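Local coordinates for putative phosphohydrolase (PDB 3M1T), which is of uncertain function but, as a member of the HDOD family, is a putative phosphohydrolase or signal transduction protein, at residues Gln9-Leu14 / Gly182-Gln187; Ala50-Leu55 / Gly68-Ala73; Glu99-Ala104 / Gly141-Val146; Asn147-Val152 / Glu172-Asp177. All coordinates share one frame; numbering follows the deposited sequence.

Contact 1. Residues Gln9-Leu14 / Gly182-Gln187; sequences QKVDEL and GALLAQ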
loop_
_atom_site.group_PDB
_atom_site.type_symbol
_atom_site.label_atom_id
_atom_site.label_comp_id
_atom_site.label_asym_id
_atom_site.label_seq_id
_atom_site.Cartn_x
_atom_site.Cartn_y
_atom_site.Cartn_z
ATOM N N GLN A 9 14.980 -17.251 -3.631
ATOM C CA GLN A 9 16.092 -17.291 -2.710
ATOM C C GLN A 9 15.929 -16.322 -1.546
ATOM O O GLN A 9 16.701 -16.396 -0.584
ATOM C CB GLN A 9 17.403 -17.026 -3.451
ATOM C CG GLN A 9 17.542 -17.826 -4.717
ATOM C CD GLN A 9 17.336 -19.293 -4.479
ATOM O OE1 GLN A 9 18.065 -19.871 -3.677
ATOM N NE2 GLN A 9 16.332 -19.913 -5.146
ATOM N N LYS A 10 14.990 -15.374 -1.652
ATOM C CA LYS A 10 14.723 -14.422 -0.590
ATOM C C LYS A 10 13.741 -14.874 0.476
ATOM O O LYS A 10 13.597 -14.216 1.507
ATOM C CB LYS A 10 14.192 -13.084 -1.148
ATOM C CG LYS A 10 15.068 -12.435 -2.206
ATOM C CD LYS A 10 16.360 -11.938 -1.556
ATOM C CE LYS A 10 17.511 -12.816 -1.820
ATOM N NZ LYS A 10 18.742 -12.208 -1.076
ATOM N N VAL A 11 13.076 -16.007 0.242
ATOM C CA VAL A 11 11.931 -16.380 1.080
ATOM C C VAL A 11 12.279 -16.551 2.560
ATOM O O VAL A 11 11.485 -16.157 3.441
ATOM C CB VAL A 11 11.188 -17.632 0.559
ATOM C CG1 VAL A 11 10.708 -17.410 -0.858
ATOM C CG2 VAL A 11 12.049 -18.894 0.690
ATOM N N ASP A 12 13.452 -17.114 2.834
ATOM C CA ASP A 12 13.889 -17.324 4.214
ATOM C C ASP A 12 14.636 -16.143 4.789
ATOM O O ASP A 12 15.085 -16.176 5.931
ATOM C CB ASP A 12 14.667 -18.632 4.338
ATOM C CG ASP A 12 15.962 -18.627 3.564
ATOM O OD1 ASP A 12 16.267 -17.633 2.873
ATOM O OD2 ASP A 12 16.672 -19.662 3.636
ATOM N N GLU A 13 14.706 -15.069 4.026
ATOM C CA GLU A 13 15.306 -13.833 4.495
ATOM C C GLU A 13 14.298 -12.766 4.866
ATOM O O GLU A 13 14.660 -11.752 5.455
ATOM C CB GLU A 13 16.265 -13.321 3.422
ATOM C CG GLU A 13 17.435 -14.278 3.269
ATOM C CD GLU A 13 18.318 -13.925 2.073
ATOM O OE1 GLU A 13 18.220 -12.795 1.569
ATOM O OE2 GLU A 13 19.086 -14.812 1.656
ATOM N N LEU A 14 13.031 -12.958 4.527
ATOM C CA LEU A 14 12.067 -11.920 4.713
ATOM C C LEU A 14 11.820 -11.694 6.201
ATOM O O LEU A 14 11.905 -12.652 6.989
ATOM C CB LEU A 14 10.708 -12.307 4.059
ATOM C CG LEU A 14 10.719 -12.430 2.546
ATOM C CD1 LEU A 14 9.414 -13.028 2.043
ATOM C CD2 LEU A 14 10.915 -11.064 1.884
ATOM N N GLY A 182 8.051 -7.065 -2.840
ATOM C CA GLY A 182 6.916 -6.580 -2.061
ATOM C C GLY A 182 5.739 -7.555 -2.134
ATOM O O GLY A 182 5.065 -7.813 -1.116
ATOM N N ALA A 183 5.519 -8.113 -3.301
ATOM C CA ALA A 183 4.476 -9.114 -3.452
ATOM C C ALA A 183 4.799 -10.385 -2.651
ATOM O O ALA A 183 3.929 -10.995 -2.004
ATOM C CB ALA A 183 4.267 -9.474 -4.945
ATOM N N LEU A 184 6.056 -10.790 -2.742
ATOM C CA LEU A 184 6.528 -11.969 -1.982
ATOM C C LEU A 184 6.344 -11.766 -0.509
ATOM O O LEU A 184 5.921 -12.725 0.172
ATOM C CB LEU A 184 7.998 -12.224 -2.292
ATOM C CG LEU A 184 8.532 -13.534 -1.801
ATOM C CD1 LEU A 184 7.999 -14.685 -2.661
ATOM C CD2 LEU A 184 10.081 -13.559 -1.760
ATOM N N LEU A 185 6.629 -10.581 0.008
ATOM C CA LEU A 185 6.412 -10.251 1.445
ATOM C C LEU A 185 4.916 -10.399 1.753
ATOM O O LEU A 185 4.547 -11.024 2.763
ATOM C CB LEU A 185 6.898 -8.841 1.797
ATOM C CG LEU A 185 6.768 -8.473 3.272
ATOM C CD1 LEU A 185 7.667 -9.393 4.134
ATOM C CD2 LEU A 185 7.020 -7.014 3.507
ATOM N N ALA A 186 4.078 -9.769 0.944
ATOM C CA ALA A 186 2.621 -9.829 1.186
ATOM C C ALA A 186 2.163 -11.262 1.195
ATOM O O ALA A 186 1.325 -11.636 2.022
ATOM C CB ALA A 186 1.870 -9.011 0.146
ATOM N N GLN A 187 2.663 -12.080 0.303
ATOM C CA GLN A 187 2.319 -13.485 0.244
ATOM C C GLN A 187 2.781 -14.188 1.539
ATOM O O GLN A 187 2.024 -14.955 2.174
ATOM C CB GLN A 187 2.943 -14.130 -0.960
ATOM C CG GLN A 187 2.495 -15.551 -1.187
ATOM C CD GLN A 187 3.111 -16.094 -2.430
ATOM O OE1 GLN A 187 4.319 -16.393 -2.429
ATOM N NE2 GLN A 187 2.345 -16.097 -3.535
#

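Contact 2. Residues Ala50-Leu55 / Gly68-Ala73; sequences ARVLRL and GTIDDA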
loop_
_atom_site.group_PDB
_atom_site.type_symbol
_atom_site.label_atom_id
_atom_site.label_comp_id
_atom_site.label_asym_id
_atom_site.label_seq_id
_atom_site.Cartn_x
_atom_site.Cartn_y
_atom_site.Cartn_z
ATOM N N ALA A 50 -3.616 2.439 20.067
ATOM C CA ALA A 50 -3.444 3.894 20.063
ATOM C C ALA A 50 -3.135 4.379 18.661
ATOM O O ALA A 50 -3.646 5.421 18.243
ATOM C CB ALA A 50 -2.349 4.340 21.025
ATOM N N ARG A 51 -2.296 3.633 17.945
ATOM C CA ARG A 51 -1.945 3.984 16.564
ATOM C C ARG A 51 -3.176 3.901 15.674
ATOM O O ARG A 51 -3.386 4.766 14.821
ATOM C CB ARG A 51 -0.826 3.083 16.031
ATOM C CG ARG A 51 -0.364 3.451 14.610
ATOM C CD ARG A 51 0.697 2.483 14.072
ATOM N NE ARG A 51 1.758 2.327 15.067
ATOM C CZ ARG A 51 2.181 1.174 15.595
ATOM N NH1 ARG A 51 1.692 -0.042 15.242
ATOM N NH2 ARG A 51 3.136 1.253 16.512
ATOM N N VAL A 52 -3.984 2.853 15.849
ATOM C CA VAL A 52 -5.237 2.714 15.090
ATOM C C VAL A 52 -6.124 3.939 15.303
ATOM O O VAL A 52 -6.658 4.532 14.346
ATOM C CB VAL A 52 -5.985 1.414 15.468
ATOM C CG1 VAL A 52 -7.350 1.348 14.853
ATOM C CG2 VAL A 52 -5.149 0.230 15.048
ATOM N N LEU A 53 -6.272 4.338 16.558
ATOM C CA LEU A 53 -7.143 5.464 16.850
ATOM C C LEU A 53 -6.601 6.800 16.321
ATOM O O LEU A 53 -7.379 7.649 15.881
ATOM C CB LEU A 53 -7.418 5.545 18.356
ATOM C CG LEU A 53 -8.315 4.435 18.912
ATOM C CD1 LEU A 53 -8.442 4.561 20.438
ATOM C CD2 LEU A 53 -9.704 4.432 18.256
ATOM N N ARG A 54 -5.285 6.996 16.334
ATOM C CA ARG A 54 -4.710 8.190 15.704
ATOM C C ARG A 54 -5.001 8.257 14.215
ATOM O O ARG A 54 -5.267 9.344 13.669
ATOM C CB ARG A 54 -3.200 8.228 15.897
ATOM C CG ARG A 54 -2.779 8.567 17.337
ATOM C CD ARG A 54 -1.354 9.069 17.399
ATOM N NE ARG A 54 -0.356 8.081 16.964
ATOM C CZ ARG A 54 0.061 7.040 17.703
ATOM N NH1 ARG A 54 -0.447 6.817 18.897
ATOM N NH2 ARG A 54 1.009 6.229 17.247
ATOM N N LEU A 55 -4.919 7.105 13.553
ATOM C CA LEU A 55 -5.283 7.039 12.132
ATOM C C LEU A 55 -6.764 7.304 11.955
ATOM O O LEU A 55 -7.153 8.010 11.020
ATOM C CB LEU A 55 -4.927 5.688 11.516
ATOM C CG LEU A 55 -3.425 5.405 11.403
ATOM C CD1 LEU A 55 -3.214 4.044 10.746
ATOM C CD2 LEU A 55 -2.688 6.468 10.616
ATOM N N GLY A 68 -12.280 7.832 20.815
ATOM C CA GLY A 68 -11.288 7.704 21.885
ATOM C C GLY A 68 -11.005 6.264 22.289
ATOM O O GLY A 68 -10.028 6.008 22.986
ATOM N N THR A 69 -11.861 5.325 21.867
ATOM C CA THR A 69 -11.618 3.911 22.116
ATOM C C THR A 69 -11.923 3.072 20.864
ATOM O O THR A 69 -12.598 3.532 19.948
ATOM C CB THR A 69 -12.454 3.364 23.295
ATOM O OG1 THR A 69 -13.800 3.140 22.862
ATOM C CG2 THR A 69 -12.427 4.320 24.511
ATOM N N ILE A 70 -11.413 1.844 20.853
ATOM C CA ILE A 70 -11.689 0.877 19.784
ATOM C C ILE A 70 -13.175 0.484 19.763
ATOM O O ILE A 70 -13.777 0.368 18.693
ATOM C CB ILE A 70 -10.832 -0.404 19.949
ATOM C CG1 ILE A 70 -9.337 -0.081 19.779
ATOM C CG2 ILE A 70 -11.287 -1.499 18.966
ATOM C CD1 ILE A 70 -8.932 0.421 18.359
ATOM N N ASP A 71 -13.757 0.252 20.940
ATOM C CA ASP A 71 -15.197 -0.050 21.036
ATOM C C ASP A 71 -15.987 1.050 20.336
ATOM O O ASP A 71 -16.951 0.792 19.614
ATOM C CB ASP A 71 -15.652 -0.126 22.504
ATOM C CG ASP A 71 -15.112 -1.344 23.242
ATOM O OD1 ASP A 71 -14.652 -2.316 22.592
ATOM O OD2 ASP A 71 -15.180 -1.320 24.498
ATOM N N ASP A 72 -15.539 2.275 20.569
ATOM C CA ASP A 72 -16.078 3.477 19.947
ATOM C C ASP A 72 -15.933 3.430 18.435
ATOM O O ASP A 72 -16.908 3.568 17.708
ATOM C CB ASP A 72 -15.300 4.687 20.465
ATOM C CG ASP A 72 -16.186 5.761 20.966
ATOM O OD1 ASP A 72 -16.771 6.461 20.101
ATOM O OD2 ASP A 72 -16.285 5.902 22.219
ATOM N N ALA A 73 -14.697 3.248 17.967
ATOM C CA ALA A 73 -14.420 3.164 16.526
ATOM C C ALA A 73 -15.271 2.095 15.827
ATOM O O ALA A 73 -15.777 2.334 14.737
ATOM C CB ALA A 73 -12.936 2.915 16.285
#

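Contact 3. Residues Glu99-Ala104 / Gly141-Val146; sequences EGFDLA and GELLIV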
loop_
_atom_site.group_PDB
_atom_site.type_symbol
_atom_site.label_atom_id
_atom_site.label_comp_id
_atom_site.label_asym_id
_atom_site.label_seq_id
_atom_site.Cartn_x
_atom_site.Cartn_y
_atom_site.Cartn_z
ATOM N N GLU A 99 17.575 3.307 6.254
ATOM C CA GLU A 99 18.493 4.397 5.887
ATOM C C GLU A 99 17.977 5.137 4.678
ATOM O O GLU A 99 17.541 4.522 3.697
ATOM C CB GLU A 99 19.913 3.875 5.596
ATOM C CG GLU A 99 20.856 4.853 4.832
ATOM C CD GLU A 99 21.368 6.028 5.674
ATOM O OE1 GLU A 99 21.110 6.032 6.863
ATOM O OE2 GLU A 99 22.020 6.939 5.129
ATOM N N GLY A 100 18.032 6.464 4.746
ATOM C CA GLY A 100 17.611 7.318 3.657
ATOM C C GLY A 100 16.113 7.556 3.505
ATOM O O GLY A 100 15.687 8.205 2.535
ATOM N N PHE A 101 15.309 7.052 4.435
ATOM C CA PHE A 101 13.870 7.269 4.372
ATOM C C PHE A 101 13.386 7.949 5.605
ATOM O O PHE A 101 13.759 7.571 6.699
ATOM C CB PHE A 101 13.111 5.937 4.234
ATOM C CG PHE A 101 13.239 5.339 2.879
ATOM C CD1 PHE A 101 14.323 4.535 2.576
ATOM C CD2 PHE A 101 12.300 5.601 1.894
ATOM C CE1 PHE A 101 14.473 3.990 1.300
ATOM C CE2 PHE A 101 12.434 5.052 0.618
ATOM C CZ PHE A 101 13.532 4.261 0.326
ATOM N N ASP A 102 12.525 8.935 5.416
ATOM C CA ASP A 102 11.735 9.439 6.515
ATOM C C ASP A 102 10.462 8.652 6.473
ATOM O O ASP A 102 9.716 8.723 5.499
ATOM C CB ASP A 102 11.359 10.904 6.378
ATOM C CG ASP A 102 10.570 11.383 7.589
ATOM O OD1 ASP A 102 11.204 11.631 8.640
ATOM O OD2 ASP A 102 9.328 11.463 7.524
ATOM N N LEU A 103 10.186 7.936 7.529
ATOM C CA LEU A 103 9.014 7.088 7.536
ATOM C C LEU A 103 7.668 7.871 7.527
ATOM O O LEU A 103 6.734 7.417 6.877
ATOM C CB LEU A 103 9.128 6.025 8.650
ATOM C CG LEU A 103 10.160 4.888 8.363
ATOM C CD1 LEU A 103 10.255 3.851 9.459
ATOM C CD2 LEU A 103 9.872 4.187 7.044
ATOM N N ALA A 104 7.561 9.048 8.184
ATOM C CA ALA A 104 6.352 9.869 8.016
ATOM C C ALA A 104 6.094 10.209 6.548
ATOM O O ALA A 104 4.949 10.183 6.105
ATOM C CB ALA A 104 6.426 11.185 8.855
ATOM N N GLY A 141 8.395 -3.257 -0.783
ATOM C CA GLY A 141 9.534 -3.879 -1.449
ATOM C C GLY A 141 10.690 -2.902 -1.631
ATOM O O GLY A 141 11.831 -3.341 -1.573
ATOM N N GLU A 142 10.397 -1.628 -1.848
ATOM C CA GLU A 142 11.436 -0.578 -1.916
ATOM C C GLU A 142 12.315 -0.655 -0.648
ATOM O O GLU A 142 13.562 -0.739 -0.681
ATOM C CB GLU A 142 10.731 0.791 -2.013
ATOM C CG GLU A 142 11.584 1.958 -2.476
ATOM C CD GLU A 142 10.768 3.211 -2.807
ATOM O OE1 GLU A 142 9.519 3.225 -2.669
ATOM O OE2 GLU A 142 11.397 4.207 -3.215
ATOM N N LEU A 143 11.640 -0.653 0.488
ATOM C CA LEU A 143 12.306 -0.725 1.799
ATOM C C LEU A 143 13.093 -2.017 1.997
ATOM O O LEU A 143 14.206 -2.019 2.523
ATOM C CB LEU A 143 11.278 -0.512 2.922
ATOM C CG LEU A 143 10.491 0.790 2.798
ATOM C CD1 LEU A 143 9.500 0.884 3.920
ATOM C CD2 LEU A 143 11.423 2.076 2.747
ATOM N N LEU A 144 12.521 -3.140 1.556
ATOM C CA LEU A 144 13.168 -4.413 1.752
ATOM C C LEU A 144 14.506 -4.422 0.973
ATOM O O LEU A 144 15.459 -5.018 1.468
ATOM C CB LEU A 144 12.269 -5.548 1.211
ATOM C CG LEU A 144 11.019 -5.860 1.993
ATOM C CD1 LEU A 144 10.312 -7.033 1.295
ATOM C CD2 LEU A 144 11.357 -6.304 3.439
ATOM N N ILE A 145 14.520 -3.885 -0.235
ATOM C CA ILE A 145 15.758 -3.864 -1.046
ATOM C C ILE A 145 16.852 -3.024 -0.389
ATOM O O ILE A 145 18.033 -3.429 -0.310
ATOM C CB ILE A 145 15.505 -3.485 -2.470
ATOM C CG1 ILE A 145 14.683 -4.586 -3.187
ATOM C CG2 ILE A 145 16.866 -3.205 -3.233
ATOM C CD1 ILE A 145 14.283 -4.219 -4.512
ATOM N N VAL A 146 16.481 -1.858 0.104
ATOM C CA VAL A 146 17.466 -1.009 0.817
ATOM C C VAL A 146 18.029 -1.717 2.027
ATOM O O VAL A 146 19.247 -1.705 2.270
ATOM C CB VAL A 146 16.834 0.334 1.211
ATOM C CG1 VAL A 146 17.797 1.168 2.158
ATOM C CG2 VAL A 146 16.478 1.117 -0.037
#

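Contact 4. Residues Asn147-Val152 / Glu172-Asp177; sequences NGDPAV and ELLGYD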
loop_
_atom_site.group_PDB
_atom_site.type_symbol
_atom_site.label_atom_id
_atom_site.label_comp_id
_atom_site.label_asym_id
_atom_site.label_seq_id
_atom_site.Cartn_x
_atom_site.Cartn_y
_atom_site.Cartn_z
ATOM N N ASN A 147 17.167 -2.364 2.807
ATOM C CA ASN A 147 17.643 -3.065 3.983
ATOM C C ASN A 147 18.386 -4.346 3.722
ATOM O O ASN A 147 19.338 -4.647 4.423
ATOM C CB ASN A 147 16.503 -3.228 4.959
ATOM C CG ASN A 147 16.382 -1.987 5.868
ATOM O OD1 ASN A 147 15.890 -2.070 6.985
ATOM N ND2 ASN A 147 16.883 -0.837 5.389
ATOM N N GLY A 148 17.985 -5.076 2.689
ATOM C CA GLY A 148 18.563 -6.363 2.414
ATOM C C GLY A 148 19.758 -6.334 1.544
ATOM O O GLY A 148 20.643 -7.156 1.693
ATOM N N ASP A 149 19.830 -5.318 0.680
ATOM C CA ASP A 149 20.927 -5.198 -0.271
ATOM C C ASP A 149 21.392 -3.732 -0.328
ATOM O O ASP A 149 21.253 -3.054 -1.367
ATOM C CB ASP A 149 20.485 -5.713 -1.632
ATOM C CG ASP A 149 20.452 -7.237 -1.682
ATOM O OD1 ASP A 149 21.545 -7.840 -1.745
ATOM O OD2 ASP A 149 19.355 -7.763 -1.591
ATOM N N PRO A 150 21.936 -3.237 0.797
ATOM C CA PRO A 150 22.225 -1.785 0.845
ATOM C C PRO A 150 23.147 -1.278 -0.247
ATOM O O PRO A 150 22.909 -0.171 -0.831
ATOM C CB PRO A 150 22.824 -1.581 2.233
ATOM C CG PRO A 150 22.876 -2.893 2.879
ATOM C CD PRO A 150 22.198 -3.912 2.080
ATOM N N ALA A 151 24.216 -2.026 -0.520
ATOM C CA ALA A 151 25.184 -1.597 -1.505
ATOM C C ALA A 151 24.568 -1.539 -2.932
ATOM O O ALA A 151 24.704 -0.552 -3.650
ATOM C CB ALA A 151 26.412 -2.496 -1.456
ATOM N N VAL A 152 23.902 -2.619 -3.315
ATOM C CA VAL A 152 23.178 -2.657 -4.574
ATOM C C VAL A 152 22.140 -1.543 -4.684
ATOM O O VAL A 152 22.035 -0.894 -5.698
ATOM C CB VAL A 152 22.574 -4.049 -4.848
ATOM C CG1 VAL A 152 21.612 -4.004 -6.017
ATOM C CG2 VAL A 152 23.745 -5.003 -5.092
ATOM N N GLU A 172 18.404 -6.480 -13.178
ATOM C CA GLU A 172 19.734 -6.773 -13.572
ATOM C C GLU A 172 20.589 -7.203 -12.442
ATOM O O GLU A 172 21.316 -8.176 -12.618
ATOM C CB GLU A 172 20.431 -5.562 -14.254
ATOM C CG GLU A 172 19.859 -5.161 -15.601
ATOM C CD GLU A 172 20.765 -4.291 -16.446
ATOM O OE1 GLU A 172 21.926 -4.131 -16.054
ATOM O OE2 GLU A 172 20.303 -3.852 -17.529
ATOM N N LEU A 173 20.609 -6.468 -11.314
ATOM C CA LEU A 173 21.572 -6.716 -10.271
ATOM C C LEU A 173 21.092 -7.718 -9.205
ATOM O O LEU A 173 21.913 -8.317 -8.531
ATOM C CB LEU A 173 21.963 -5.393 -9.599
ATOM C CG LEU A 173 22.718 -4.441 -10.526
ATOM C CD1 LEU A 173 23.022 -3.128 -9.773
ATOM C CD2 LEU A 173 23.977 -5.113 -10.999
ATOM N N LEU A 174 19.792 -7.863 -9.058
ATOM C CA LEU A 174 19.186 -8.724 -8.042
ATOM C C LEU A 174 18.452 -9.925 -8.624
ATOM O O LEU A 174 18.258 -10.893 -7.899
ATOM C CB LEU A 174 18.177 -7.944 -7.215
ATOM C CG LEU A 174 18.733 -6.721 -6.450
ATOM C CD1 LEU A 174 17.565 -5.875 -5.905
ATOM C CD2 LEU A 174 19.720 -7.147 -5.391
ATOM N N GLY A 175 17.975 -9.829 -9.854
ATOM C CA GLY A 175 17.194 -10.876 -10.485
ATOM C C GLY A 175 15.699 -10.770 -10.188
ATOM O O GLY A 175 14.904 -11.654 -10.615
ATOM N N TYR A 176 15.274 -9.726 -9.477
ATOM C CA TYR A 176 13.875 -9.439 -9.235
ATOM C C TYR A 176 13.765 -7.955 -8.978
ATOM O O TYR A 176 14.824 -7.296 -8.799
ATOM C CB TYR A 176 13.378 -10.254 -7.995
ATOM C CG TYR A 176 14.153 -9.999 -6.749
ATOM C CD1 TYR A 176 13.906 -8.864 -6.003
ATOM C CD2 TYR A 176 15.228 -10.787 -6.378
ATOM C CE1 TYR A 176 14.649 -8.606 -4.913
ATOM C CE2 TYR A 176 15.975 -10.547 -5.229
ATOM C CZ TYR A 176 15.704 -9.415 -4.524
ATOM O OH TYR A 176 16.469 -9.141 -3.412
ATOM N N ASP A 177 12.544 -7.416 -8.962
ATOM C CA ASP A 177 12.362 -5.993 -8.666
ATOM C C ASP A 177 11.551 -5.751 -7.399
ATOM O O ASP A 177 11.137 -6.702 -6.684
ATOM C CB ASP A 177 11.791 -5.192 -9.816
ATOM C CG ASP A 177 10.398 -5.595 -10.220
ATOM O OD1 ASP A 177 9.610 -6.037 -9.375
ATOM O OD2 ASP A 177 10.079 -5.481 -11.442
HETATM O O HOH W 1 18.963 -10.072 -3.129
HETATM O O HOH W 2 16.599 -7.366 -1.487
#

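Contact 1. Residues Gln9-Leu14 / Gly182-Gln187
Val11 and Leu184 lie where the loop Gln9-Leu14 first comes near the helix, with their CA atoms 7.6 Å apart, and a second approach brings the CA of Leu14 to 6.7 Å from that of Leu185. In this all-helical HDOD protein the contact lays the linker between helices 5-8 and 19-29 against helix 178-188. No hydrogen bond crosses it, so its cohesion comes from aliphatic packing. Leu184 carries most of the helix's share: CG is anti to the backbone N (chi1 -169°) and, with chi2 at 73°, CD2 of Leu184 faces the loop, where it meets CD1 of Leu14 at 3.9 Å. In one of the two modelled conformers of Val11, CG1 also reaches Leu184 CD2, at 4.0 Å, the two side chains crossing nearly at right angles. Leu14 has a second neighbour one residue further along the helix, its CB lying 4.2 Å from CD1 of Leu185. Leu144 of helix 140-148 packs on both Leu14 and Leu185, which ties the seam to a second helix, while Met2 adds to the cover of Leu184. Lys10 contributes only the root of its side chain, CB standing near Leu184 CD2; beyond it the chain bends twice and leads away from the helix. Its ammonium folds back over its own loop, where NZ of Lys10 forms a 2.8 Å salt bridge on the syn side of Glu13 OE1, 22° out of the carboxylate plane.

Contact 2. Residues Ala50-Leu55 / Gly68-Ala73
Gly68 meets Leu53 through its carbonyl: the CD1 methyl of Leu53 comes to 3.3 Å from Gly68 O, a close van der Waals approach with no hydrogen bond behind it. This begins a helix-to-helix contact within the all-alpha HDOD fold, joining helix 46-56 to the start of helix 70-77; part of the connection between them, residues 60-65, is not modelled. A side chain at Gly68 would point away from Leu53, so the packing itself does not call for glycine. Thr69, the N-cap of helix 70-77, again offers its backbone to the contact, with the other methyl of Leu53, CD2, lying 3.5 Å from Thr69 O. The two branches of Leu53 thus each meet one of two successive carbonyls of the incoming chain. Ile70 supplies the first side-chain packing. Its chain turns at both torsions (chi1 -65°, chi2 -64°), which swings CD1 in between Val52 and Leu53: it stands 4.0 Å from CG1 of Val52, the two side chains crossing at about a right angle, and 4.1 Å from CD2 of Leu53. Around this group Leu42 of helix 35-43 packs on Ile70, while Leu82 and Leu85 of helix 79-94 pack on Val52. Asp72 makes the cap, its N donating to the Thr69 hydroxyl oxygen OG1 over 3.0 Å at an N-H...O angle of 156°. Ala73, one helical turn beyond Thr69, donates from its N to Thr69 O and adds its CB methyl, 4.1 Å from Leu53 CD2.

Contact 3. Residues Glu99-Ala104 / Gly141-Val146
Phe101 and Leu143 form a CH-pi contact of nearly ideal geometry: the Leu143 CD2 methyl sits 3.5 Å from the ring centroid, only 4° off the normal. All six ring carbons are consequently at similar distances from that one methyl. The ring belongs to the loop leading into helix 103-124, the methyl to helix 140-148, and the contact fastens the one to the other on the surface of the HDOD domain. With CG of Phe101 anti to its carbonyl carbon (chi1 -73°), the ring is directed at the helix, and chi2 of 86° turns it so that a face meets Leu143.

Apolar packing continues round the rim. Val146, one turn after Leu143's neighbour Glu142, brings CG2 to the ring edge, 3.7 Å from Phe101 CE1, while its other methyl, CG1, lies 3.7 Å from the backbone O of Glu99. Val98 touches both Leu143 and Val146 and so extends the apolar patch.

Polar groups take a lesser part. In one of two modelled conformers, the carboxylate of Glu142 puts OE2 near the ring edge, 4.1 Å from Phe101 CE2, the two planes almost perpendicular; this approach is long and depends on the conformer. Asp102 is occupied with its own helix, OD2 capping Asp105 N.

Replacing Phe101 by an alanine removes the ring from over Leu143 CD2 and beside Val146 CG2 and would probably leave a gap between loop and helix. With no hydrogen bond across the segments, the hold between them probably rests on dispersion, most of it between the ring and the two methyls.

Contact 4. Residues Asn147-Val152 / Glu172-Asp177
Asp149 OD2 accepts hydrogen bonds from two waters, each at 2.8 Å, and both waters also bind the hydroxyl of Tyr176. Water 1 lies 2.7 Å from Tyr176 OH and water 2 lies 2.6 Å from it, the latter at the ring edge and in its plane. The carboxylate and the phenol are thus coupled by a closed ring of four oxygens, although OD2 and OH are themselves 3.7 Å apart and do not bond directly.

Asp149 stands at the break between helices 140-148 and 150-161, at the N-cap position of the second, yet its side chain makes no capping bond; its carboxylate is turned to the waters instead. Tyr176 follows the end of helix 166-174, where Gly175 takes a positive phi of 87° that calls for glycine. The phenol reaches the waters from a chi1 of 57°, which sets CG between the backbone N and the carbonyl carbon. Leu174 CB lies over one face of the ring, toward its rim, and Lys10 also packs on this tyrosine.

Beside the water bridge runs an apolar seam. Leu174 CD2 passes alongside the Asp149 carboxylate, 3.8 Å from its CG, and meets CG1 of Val152 at 3.7 Å. The same Val152 methyl rests on Leu173 CB.

With an alanine at Asp149 the shared acceptor of the two waters is gone, and the Tyr176 hydroxyl would probably lose its water-mediated link across the contact. Two water donors on one oxygen would be expected to stabilise a negative carboxylate, and the link between the helix ends is polar only through solvent, with Val152 and the leucines giving the direct grip.

In the fold
Contacts 1, 3 and 4 form one cluster, while contact 2 lies apart. Helix 140-148 runs through contacts 3 and 4, its end leading into Asp149; their centres are 13 Å apart, and CG2 of Ile145 touches CD1 of Leu174 at 3.8 Å. From the same helix, Leu144 CD1 approaches Leu185 CB to 3.9 Å, joining contact 3 to contact 1. Contacts 1 and 4 meet where Lys10 CD packs at 3.4 Å from Tyr176 OH. Contact 2, between 50-55 and 68-73, has its centre about 38 Å from that of contact 4, on the opposite side of the chain's centre. No metal or substrate is bound at any of the four, which join parts of the helical fold by packing.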